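Local coordinates for protein beta-fructofuranosidase (Bifidobacterium adolescentis, PDB 6NOB) that probably hydrolyses beta-fructofuranosides such as sucrose, releasing fructose, at residues F380-V385 against L478-G483; V405-G410 against G483-K488; R447-G452 against K488-V493. All coordinates share one frame; numbering follows the deposited sequence.

Contact 1 of 3, residues F380-V385 against L478-G483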
loop_
_atom_site.group_PDB
_atom_site.type_symbol
_atom_site.label_atom_id
_atom_site.label_comp_id
_atom_site.label_asym_id
_atom_site.label_seq_id
_atom_site.Cartn_x
_atom_site.Cartn_y
_atom_site.Cartn_z
ATOM N N PHE A 380 -15.081 -4.777 -7.943
ATOM C CA PHE A 380 -15.499 -3.671 -8.789
ATOM C C PHE A 380 -15.795 -4.209 -10.181
ATOM O O PHE A 380 -15.566 -5.384 -10.479
ATOM C CB PHE A 380 -14.430 -2.575 -8.841
ATOM C CG PHE A 380 -13.075 -3.074 -9.261
ATOM C CD1 PHE A 380 -12.721 -3.113 -10.601
ATOM C CD2 PHE A 380 -12.160 -3.513 -8.316
ATOM C CE1 PHE A 380 -11.476 -3.579 -10.991
ATOM C CE2 PHE A 380 -10.913 -3.979 -8.699
ATOM C CZ PHE A 380 -10.570 -4.013 -10.037
ATOM N N GLN A 381 -16.304 -3.324 -11.036
ATOM C CA GLN A 381 -16.589 -3.652 -12.425
ATOM C C GLN A 381 -15.879 -2.663 -13.335
ATOM O O GLN A 381 -15.860 -1.459 -13.064
ATOM C CB GLN A 381 -18.092 -3.641 -12.700
ATOM C CG GLN A 381 -18.802 -4.845 -12.117
ATOM C CD GLN A 381 -20.304 -4.717 -12.146
ATOM O OE1 GLN A 381 -20.845 -3.654 -12.453
ATOM N NE2 GLN A 381 -20.992 -5.803 -11.821
ATOM N N VAL A 382 -15.288 -3.179 -14.409
ATOM C CA VAL A 382 -14.597 -2.345 -15.387
ATOM C C VAL A 382 -14.724 -3.003 -16.756
ATOM O O VAL A 382 -14.634 -4.229 -16.882
ATOM C CB VAL A 382 -13.124 -2.107 -14.980
ATOM C CG1 VAL A 382 -12.285 -3.366 -15.158
ATOM C CG2 VAL A 382 -12.537 -0.952 -15.765
ATOM N N ASP A 383 -14.964 -2.174 -17.776
ATOM C CA ASP A 383 -15.164 -2.624 -19.151
ATOM C C ASP A 383 -16.142 -3.797 -19.223
ATOM O O ASP A 383 -15.916 -4.758 -19.966
ATOM C CB ASP A 383 -13.823 -3.000 -19.804
ATOM C CG ASP A 383 -12.773 -1.885 -19.709
ATOM O OD1 ASP A 383 -13.020 -0.747 -20.162
ATOM O OD2 ASP A 383 -11.674 -2.157 -19.187
ATOM N N GLY A 384 -17.226 -3.733 -18.447
ATOM C CA GLY A 384 -18.289 -4.721 -18.513
ATOM C C GLY A 384 -18.017 -6.047 -17.835
ATOM O O GLY A 384 -18.758 -7.006 -18.078
ATOM N N VAL A 385 -16.991 -6.138 -16.991
ATOM C CA VAL A 385 -16.620 -7.384 -16.331
ATOM C C VAL A 385 -16.426 -7.115 -14.843
ATOM O O VAL A 385 -15.829 -6.102 -14.461
ATOM C CB VAL A 385 -15.340 -7.992 -16.948
ATOM C CG1 VAL A 385 -14.811 -9.135 -16.090
ATOM C CG2 VAL A 385 -15.607 -8.468 -18.369
ATOM N N LEU A 478 -6.583 0.363 -14.506
ATOM C CA LEU A 478 -7.019 -1.006 -14.739
ATOM C C LEU A 478 -8.030 -1.068 -15.876
ATOM O O LEU A 478 -8.926 -0.224 -15.975
ATOM C CB LEU A 478 -7.636 -1.606 -13.473
ATOM C CG LEU A 478 -6.704 -1.721 -12.267
ATOM C CD1 LEU A 478 -7.401 -2.441 -11.121
ATOM C CD2 LEU A 478 -5.421 -2.435 -12.655
ATOM N N HIS A 479 -7.876 -2.080 -16.727
ATOM C CA HIS A 479 -8.856 -2.417 -17.747
ATOM C C HIS A 479 -8.930 -3.934 -17.863
ATOM O O HIS A 479 -8.020 -4.653 -17.445
ATOM C CB HIS A 479 -8.509 -1.791 -19.108
ATOM C CG HIS A 479 -8.898 -0.350 -19.223
ATOM N ND1 HIS A 479 -10.195 0.053 -19.469
ATOM C CD2 HIS A 479 -8.162 0.783 -19.129
ATOM C CE1 HIS A 479 -10.241 1.372 -19.513
ATOM N NE2 HIS A 479 -9.021 1.840 -19.310
ATOM N N VAL A 480 -10.033 -4.420 -18.426
ATOM C CA VAL A 480 -10.205 -5.838 -18.724
ATOM C C VAL A 480 -10.306 -5.985 -20.235
ATOM O O VAL A 480 -11.244 -5.468 -20.854
ATOM C CB VAL A 480 -11.437 -6.435 -18.029
ATOM C CG1 VAL A 480 -11.797 -7.777 -18.656
ATOM C CG2 VAL A 480 -11.177 -6.598 -16.538
ATOM N N ARG A 481 -9.336 -6.679 -20.825
ATOM C CA ARG A 481 -9.281 -6.908 -22.263
ATOM C C ARG A 481 -9.272 -8.408 -22.513
ATOM O O ARG A 481 -8.363 -9.111 -22.056
ATOM C CB ARG A 481 -8.047 -6.245 -22.878
ATOM C CG ARG A 481 -7.874 -4.786 -22.485
ATOM C CD ARG A 481 -6.793 -4.109 -23.308
ATOM N NE ARG A 481 -6.113 -3.066 -22.545
ATOM C CZ ARG A 481 -6.532 -1.806 -22.463
ATOM N NH1 ARG A 481 -5.851 -0.925 -21.741
ATOM N NH2 ARG A 481 -7.631 -1.427 -23.101
ATOM N N ASP A 482 -10.283 -8.891 -23.235
ATOM C CA ASP A 482 -10.447 -10.316 -23.516
ATOM C C ASP A 482 -10.489 -11.125 -22.219
ATOM O O ASP A 482 -9.851 -12.172 -22.082
ATOM C CB ASP A 482 -9.347 -10.820 -24.451
ATOM C CG ASP A 482 -9.441 -10.209 -25.837
ATOM O OD1 ASP A 482 -8.428 -9.658 -26.319
ATOM O OD2 ASP A 482 -10.534 -10.277 -26.441
ATOM N N GLY A 483 -11.256 -10.618 -21.254
ATOM C CA GLY A 483 -11.481 -11.316 -20.004
ATOM C C GLY A 483 -10.307 -11.355 -19.054
ATOM O O GLY A 483 -10.348 -12.111 -18.080
HETATM O O HOH W 1 -13.745 -6.242 -21.277
#
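Val480 sits against two valines of a hairpin: its CG2 lies 3.7 Å from Val382 CG1, and its CG1 lies 3.9 Å from Val385 CG2. A chi1 of 164° sets Val480 CG1 anti to the backbone N, towards Val385, and CG2 beside that N, towards Val382. Further in, Phe380 CZ touches Leu478 CD1 at 3.7 Å, the two side chains crossing at about a right angle. The contact joins two neighbouring blades of the family's beta-propeller; strands 380-382 and 478-481 cross at 63° and lie in different sheets.

Val382 to Val385 form a type I' turn, which places Asp383 at the outer edge. Asp383 OD2 accepts two bonds: His479 ND1 at 2.7 Å on the syn lone pair, and the backbone Val480 N at 2.9 Å, with a straighter N-H...O angle of 160°, on the anti lone pair. His479 ND1 also reaches Asp383 OD1 weakly, at 3.0 Å. Carboxylate and imidazole are nearly coplanar. A water also bridges Asp383 O and Val480 O. Because His479 NE2 pairs with Glu477, the ring has a carboxylate at both nitrogens, an environment likely to favour its protonated form.

Contact 2 of 3, residues V405-G410 against G483-K488; sequences VRWYAG and GRLYSK
Leu485 covers one face of the Trp407 indole in a CH-pi contact between two blades of the beta-propeller, one strand of each facing the other across the interface. Leu485 CB stands 3.6 Å from the centroid of the five-membered ring of Trp407, only 13° off the ring normal, which is the evidence for a true face contact. Farther along the same side chain, Leu485 CD2 reaches Trp407 CG at 3.6 Å. The six-membered part of the indole runs on along the backbone, with Trp407 CH2 3.4 Å from Leu485 N. Trp407 attains this position with CG lying between its backbone N and carbonyl carbon (chi1 61°), which directs the ring towards strand 484-488.

Arg484 adds its guanidinium group at the indole rim: Trp407 CZ2 lies over one guanidinium face, 3.8 Å from Arg484 NH1, with the two planes steeply inclined to each other. Arg484 NH2 is held by a salt bridge to Asp427, on the strand next to that of Trp407. The single N-H of Trp407 NE1 is directed to a water at 3.1 Å and shared weakly with Trp428 O; that water lies within hydrogen-bonding distance of Leu485 O (3.3 Å). Val389 packs on the same indole from the adjoining strand. Beside Ala409, a second water donates to Gly483 O at 2.7 Å and, weakly, to Ala409 O.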
loop_
_atom_site.group_PDB
_atom_site.type_symbol
_atom_site.label_atom_id
_atom_site.label_comp_id
_atom_site.label_asym_id
_atom_site.label_seq_id
_atom_site.Cartn_x
_atom_site.Cartn_y
_atom_site.Cartn_z
ATOM N N VAL A 405 -0.802 -11.172 -4.884
ATOM C CA VAL A 405 -2.141 -10.605 -5.000
ATOM C C VAL A 405 -2.771 -11.149 -6.276
ATOM O O VAL A 405 -2.208 -10.996 -7.367
ATOM C CB VAL A 405 -2.096 -9.070 -5.007
ATOM C CG1 VAL A 405 -3.467 -8.502 -5.331
ATOM C CG2 VAL A 405 -1.598 -8.553 -3.665
ATOM N N ARG A 406 -3.931 -11.788 -6.145
ATOM C CA ARG A 406 -4.606 -12.440 -7.259
ATOM C C ARG A 406 -5.823 -11.633 -7.692
ATOM O O ARG A 406 -6.546 -11.086 -6.853
ATOM C CB ARG A 406 -5.037 -13.860 -6.875
ATOM C CG ARG A 406 -5.476 -14.719 -8.041
ATOM C CD ARG A 406 -5.227 -16.199 -7.777
ATOM N NE ARG A 406 -5.253 -16.973 -9.015
ATOM C CZ ARG A 406 -4.199 -17.152 -9.806
ATOM N NH1 ARG A 406 -3.029 -16.616 -9.484
ATOM N NH2 ARG A 406 -4.315 -17.865 -10.920
ATOM N N TRP A 407 -6.051 -11.562 -9.003
ATOM C CA TRP A 407 -7.280 -11.002 -9.547
ATOM C C TRP A 407 -8.129 -12.108 -10.163
ATOM O O TRP A 407 -7.610 -13.098 -10.686
ATOM C CB TRP A 407 -7.006 -9.903 -10.588
ATOM C CG TRP A 407 -6.230 -10.327 -11.812
ATOM C CD1 TRP A 407 -4.895 -10.150 -12.034
ATOM C CD2 TRP A 407 -6.748 -10.968 -12.990
ATOM N NE1 TRP A 407 -4.547 -10.648 -13.265
ATOM C CE2 TRP A 407 -5.665 -11.157 -13.873
ATOM C CE3 TRP A 407 -8.018 -11.408 -13.379
ATOM C CZ2 TRP A 407 -5.813 -11.763 -15.121
ATOM C CZ3 TRP A 407 -8.162 -12.015 -14.619
ATOM C CH2 TRP A 407 -7.065 -12.186 -15.474
ATOM N N TYR A 408 -9.446 -11.927 -10.088
ATOM C CA TYR A 408 -10.413 -12.888 -10.609
ATOM C C TYR A 408 -11.463 -12.118 -11.396
ATOM O O TYR A 408 -12.100 -11.212 -10.849
ATOM C CB TYR A 408 -11.083 -13.687 -9.484
ATOM C CG TYR A 408 -10.172 -14.143 -8.361
ATOM C CD1 TYR A 408 -9.717 -13.251 -7.396
ATOM C CD2 TYR A 408 -9.794 -15.476 -8.247
ATOM C CE1 TYR A 408 -8.897 -13.667 -6.369
ATOM C CE2 TYR A 408 -8.975 -15.903 -7.219
ATOM C CZ TYR A 408 -8.530 -14.995 -6.283
ATOM O OH TYR A 408 -7.714 -15.414 -5.256
ATOM N N ALA A 409 -11.656 -12.480 -12.661
ATOM C CA ALA A 409 -12.570 -11.771 -13.545
ATOM C C ALA A 409 -13.684 -12.700 -14.011
ATOM O O ALA A 409 -13.441 -13.870 -14.320
ATOM C CB ALA A 409 -11.831 -11.193 -14.759
ATOM N N GLY A 410 -14.900 -12.172 -14.065
ATOM C CA GLY A 410 -16.030 -12.979 -14.485
ATOM C C GLY A 410 -17.330 -12.214 -14.387
ATOM O O GLY A 410 -17.348 -10.982 -14.417
ATOM N N GLY A 483 -11.256 -10.618 -21.254
ATOM C CA GLY A 483 -11.481 -11.316 -20.004
ATOM C C GLY A 483 -10.307 -11.355 -19.054
ATOM O O GLY A 483 -10.348 -12.111 -18.080
ATOM N N ARG A 484 -9.263 -10.567 -19.296
ATOM C CA ARG A 484 -8.087 -10.557 -18.440
ATOM C C ARG A 484 -7.787 -9.136 -17.988
ATOM O O ARG A 484 -8.011 -8.170 -18.721
ATOM C CB ARG A 484 -6.867 -11.148 -19.155
ATOM C CG ARG A 484 -7.111 -12.526 -19.737
ATOM C CD ARG A 484 -5.807 -13.273 -19.956
ATOM N NE ARG A 484 -5.641 -14.368 -19.004
ATOM C CZ ARG A 484 -4.702 -14.406 -18.065
ATOM N NH1 ARG A 484 -3.834 -13.407 -17.947
ATOM N NH2 ARG A 484 -4.632 -15.447 -17.244
ATOM N N LEU A 485 -7.269 -9.024 -16.768
ATOM C CA LEU A 485 -6.966 -7.728 -16.186
ATOM C C LEU A 485 -5.687 -7.160 -16.788
ATOM O O LEU A 485 -4.665 -7.849 -16.874
ATOM C CB LEU A 485 -6.827 -7.843 -14.667
ATOM C CG LEU A 485 -6.723 -6.519 -13.903
ATOM C CD1 LEU A 485 -8.010 -5.713 -14.038
ATOM C CD2 LEU A 485 -6.387 -6.756 -12.443
ATOM N N TYR A 486 -5.753 -5.904 -17.210
ATOM C CA TYR A 486 -4.598 -5.146 -17.657
ATOM C C TYR A 486 -4.317 -4.034 -16.655
ATOM O O TYR A 486 -5.231 -3.518 -16.004
ATOM C CB TYR A 486 -4.835 -4.544 -19.044
ATOM C CG TYR A 486 -4.468 -5.443 -20.203
ATOM C CD1 TYR A 486 -5.021 -6.712 -20.332
ATOM C CD2 TYR A 486 -3.591 -5.007 -21.189
ATOM C CE1 TYR A 486 -4.696 -7.529 -21.403
ATOM C CE2 TYR A 486 -3.262 -5.813 -22.266
ATOM C CZ TYR A 486 -3.816 -7.070 -22.367
ATOM O OH TYR A 486 -3.485 -7.870 -23.437
ATOM N N SER A 487 -3.045 -3.673 -16.529
ATOM C CA SER A 487 -2.642 -2.603 -15.630
ATOM C C SER A 487 -1.487 -1.841 -16.257
ATOM O O SER A 487 -0.597 -2.441 -16.867
ATOM C CB SER A 487 -2.240 -3.137 -14.250
ATOM O OG SER A 487 -0.981 -3.779 -14.304
ATOM N N LYS A 488 -1.496 -0.520 -16.080
ATOM C CA LYS A 488 -0.577 0.380 -16.755
ATOM C C LYS A 488 -0.550 1.657 -15.958
ATOM O O LYS A 488 -1.593 2.045 -15.398
ATOM C CB LYS A 488 -1.048 0.636 -18.195
ATOM C CG LYS A 488 -0.026 1.219 -19.151
ATOM C CD LYS A 488 -0.689 1.515 -20.498
ATOM C CE LYS A 488 0.324 1.627 -21.633
ATOM N NZ LYS A 488 1.000 2.956 -21.665
HETATM O O HOH W 2 -2.425 -9.750 -15.406
HETATM O O HOH W 3 -12.669 -13.242 -17.415
#

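Contact 3 of 3, residues R447-G452 against K488-V493; sequences RRIVFG and KPVSEV
Arg447 grips Glu492 end-on with two nitrogens, NH1 to one carboxylate oxygen and NH2 to the other, in a bidentate salt bridge. The bond from Arg447 NH1 to Glu492 OE1 measures 2.9 Å and is nearly straight, at 168°, with the oxygen close to the guanidinium plane. Its companion, Arg447 NH2 to Glu492 OE2, is equally long at 2.9 Å but more bent, at 145°, and here the acceptor is tilted from that plane. Both oxygens are met on their syn side. The guanidinium and carboxylate planes are 41° apart, so the pair is twisted and not flat, consistent with one bond being straighter than the other. A bend at chi3 of Arg447 and another at chi2 of Glu492 bring the carboxylate to the NH1/NH2 edge of the guanidinium, the two side chains coming from opposite directions.

Arg447 NH1 also donates to a water at 3.0 Å, and Ser491 N donates to the same water, which ties the arginine to the first turn of helix 491-497. Val490 is the N-cap residue of that helix, and its O accepts from Val493 N. In this way an arginine leading into a propeller strand meets the start of the short helix that follows the propeller strand 484-489, on the way to the C-terminal beta-sandwich usual in family 32 enzymes. Asp443 forms a salt bridge with Arg447 NE, giving the guanidinium a second acidic partner, and Tyr142 touches both Arg447 and Glu492.

Next to the salt bridge, Arg447 NH1 passes 3.8 Å from Val490 CB. Ile449 CG2 then meets Val490 CG1 at 4.0 Å, the two side chains crossing at about a right angle, and Leu168 packs on Ile449 as well as on Arg447.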
loop_
_atom_site.group_PDB
_atom_site.type_symbol
_atom_site.label_atom_id
_atom_site.label_comp_id
_atom_site.label_asym_id
_atom_site.label_seq_id
_atom_site.Cartn_x
_atom_site.Cartn_y
_atom_site.Cartn_z
ATOM N N ARG A 447 -12.246 6.361 -14.250
ATOM C CA ARG A 447 -11.005 5.602 -14.302
ATOM C C ARG A 447 -10.870 4.729 -13.063
ATOM O O ARG A 447 -11.056 5.200 -11.938
ATOM C CB ARG A 447 -9.809 6.549 -14.392
ATOM C CG ARG A 447 -9.300 6.820 -15.786
ATOM C CD ARG A 447 -7.922 7.463 -15.729
ATOM N NE ARG A 447 -7.819 8.438 -14.646
ATOM C CZ ARG A 447 -6.738 9.174 -14.405
ATOM N NH1 ARG A 447 -5.663 9.054 -15.175
ATOM N NH2 ARG A 447 -6.730 10.035 -13.397
ATOM N N ARG A 448 -10.542 3.456 -13.269
ATOM C CA ARG A 448 -10.257 2.536 -12.173
ATOM C C ARG A 448 -8.756 2.572 -11.900
ATOM O O ARG A 448 -7.955 2.159 -12.746
ATOM C CB ARG A 448 -10.734 1.127 -12.514
ATOM C CG ARG A 448 -10.366 0.064 -11.487
ATOM C CD ARG A 448 -10.913 0.393 -10.104
ATOM N NE ARG A 448 -12.362 0.589 -10.097
ATOM C CZ ARG A 448 -13.091 0.727 -8.993
ATOM N NH1 ARG A 448 -14.404 0.906 -9.073
ATOM N NH2 ARG A 448 -12.506 0.693 -7.804
ATOM N N ILE A 449 -8.378 3.068 -10.724
ATOM C CA ILE A 449 -6.983 3.301 -10.365
ATOM C C ILE A 449 -6.663 2.506 -9.108
ATOM O O ILE A 449 -7.438 2.525 -8.146
ATOM C CB ILE A 449 -6.705 4.800 -10.147
ATOM C CG1 ILE A 449 -7.142 5.599 -11.377
ATOM C CG2 ILE A 449 -5.234 5.030 -9.837
ATOM C CD1 ILE A 449 -7.257 7.087 -11.134
ATOM N N VAL A 450 -5.517 1.827 -9.109
ATOM C CA VAL A 450 -5.111 0.963 -8.007
ATOM C C VAL A 450 -3.747 1.406 -7.488
ATOM O O VAL A 450 -2.853 1.756 -8.269
ATOM C CB VAL A 450 -5.083 -0.523 -8.437
ATOM C CG1 VAL A 450 -4.190 -0.720 -9.654
ATOM C CG2 VAL A 450 -4.642 -1.421 -7.281
ATOM N N PHE A 451 -3.601 1.408 -6.164
ATOM C CA PHE A 451 -2.326 1.585 -5.486
ATOM C C PHE A 451 -1.933 0.293 -4.779
ATOM O O PHE A 451 -2.789 -0.479 -4.339
ATOM C CB PHE A 451 -2.388 2.708 -4.448
ATOM C CG PHE A 451 -2.206 4.081 -5.015
ATOM C CD1 PHE A 451 -0.938 4.582 -5.256
ATOM C CD2 PHE A 451 -3.303 4.885 -5.279
ATOM C CE1 PHE A 451 -0.768 5.856 -5.768
ATOM C CE2 PHE A 451 -3.140 6.159 -5.789
ATOM C CZ PHE A 451 -1.871 6.646 -6.033
ATOM N N GLY A 452 -0.625 0.078 -4.657
ATOM C CA GLY A 452 -0.111 -1.035 -3.887
ATOM C C GLY A 452 1.030 -0.584 -2.995
ATOM O O GLY A 452 1.639 0.465 -3.213
ATOM N N LYS A 488 -1.496 -0.520 -16.080
ATOM C CA LYS A 488 -0.577 0.380 -16.755
ATOM C C LYS A 488 -0.550 1.657 -15.958
ATOM O O LYS A 488 -1.593 2.045 -15.398
ATOM C CB LYS A 488 -1.048 0.636 -18.195
ATOM C CG LYS A 488 -0.026 1.219 -19.151
ATOM C CD LYS A 488 -0.689 1.515 -20.498
ATOM C CE LYS A 488 0.324 1.627 -21.633
ATOM N NZ LYS A 488 1.000 2.956 -21.665
ATOM N N PRO A 489 0.587 2.350 -15.840
ATOM C CA PRO A 489 0.619 3.607 -15.095
ATOM C C PRO A 489 -0.361 4.619 -15.675
ATOM O O PRO A 489 -0.562 4.690 -16.891
ATOM C CB PRO A 489 2.068 4.078 -15.235
ATOM C CG PRO A 489 2.836 2.834 -15.488
ATOM C CD PRO A 489 1.935 1.949 -16.295
ATOM N N VAL A 490 -0.993 5.385 -14.785
ATOM C CA VAL A 490 -1.942 6.389 -15.234
ATOM C C VAL A 490 -1.215 7.441 -16.069
ATOM O O VAL A 490 0.006 7.619 -15.976
ATOM C CB VAL A 490 -2.680 7.034 -14.051
ATOM C CG1 VAL A 490 -3.441 5.979 -13.264
ATOM C CG2 VAL A 490 -1.699 7.765 -13.146
ATOM N N SER A 491 -1.987 8.140 -16.903
ATOM C CA SER A 491 -1.398 9.112 -17.818
ATOM C C SER A 491 -0.578 10.162 -17.079
ATOM O O SER A 491 0.438 10.631 -17.604
ATOM C CB SER A 491 -2.497 9.769 -18.660
ATOM O OG SER A 491 -3.265 10.682 -17.894
ATOM N N GLU A 492 -0.983 10.521 -15.859
ATOM C CA GLU A 492 -0.258 11.543 -15.112
ATOM C C GLU A 492 1.162 11.103 -14.774
ATOM O O GLU A 492 2.070 11.940 -14.712
ATOM C CB GLU A 492 -1.018 11.899 -13.837
ATOM C CG GLU A 492 -2.362 12.562 -14.076
ATOM C CD GLU A 492 -3.497 11.565 -14.158
ATOM O OE1 GLU A 492 -3.231 10.370 -14.404
ATOM O OE2 GLU A 492 -4.658 11.977 -13.964
ATOM N N VAL A 493 1.375 9.804 -14.546
ATOM C CA VAL A 493 2.722 9.309 -14.268
ATOM C C VAL A 493 3.642 9.595 -15.448
ATOM O O VAL A 493 4.755 10.111 -15.282
ATOM C CB VAL A 493 2.683 7.808 -13.925
ATOM C CG1 VAL A 493 4.049 7.170 -14.145
ATOM C CG2 VAL A 493 2.220 7.607 -12.491
HETATM O O HOH W 4 -4.792 7.160 -17.328
#

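In the fold
Along the chain the first segments come in the order 380-385, 405-410 and 447-452, followed by the continuous run 478-493, which supplies the second segment of all three contacts; their pairings therefore cross. Contacts 1 and 2 have centres about 8 Å apart, share Gly483, and use the adjacent antiparallel strands 468-481 and 484-489 to meet the sheet that holds strands 377-382 and 405-415. The centre of contact 3 lies about 15 Å from that of contact 1 and about 14 Å from that of contact 2. Contacts 1 and 2 join the last blade to its neighbour; contact 3 ties that blade's own strand 448-454 to the start of helix 491-497, on the way to the C-terminal sandwich.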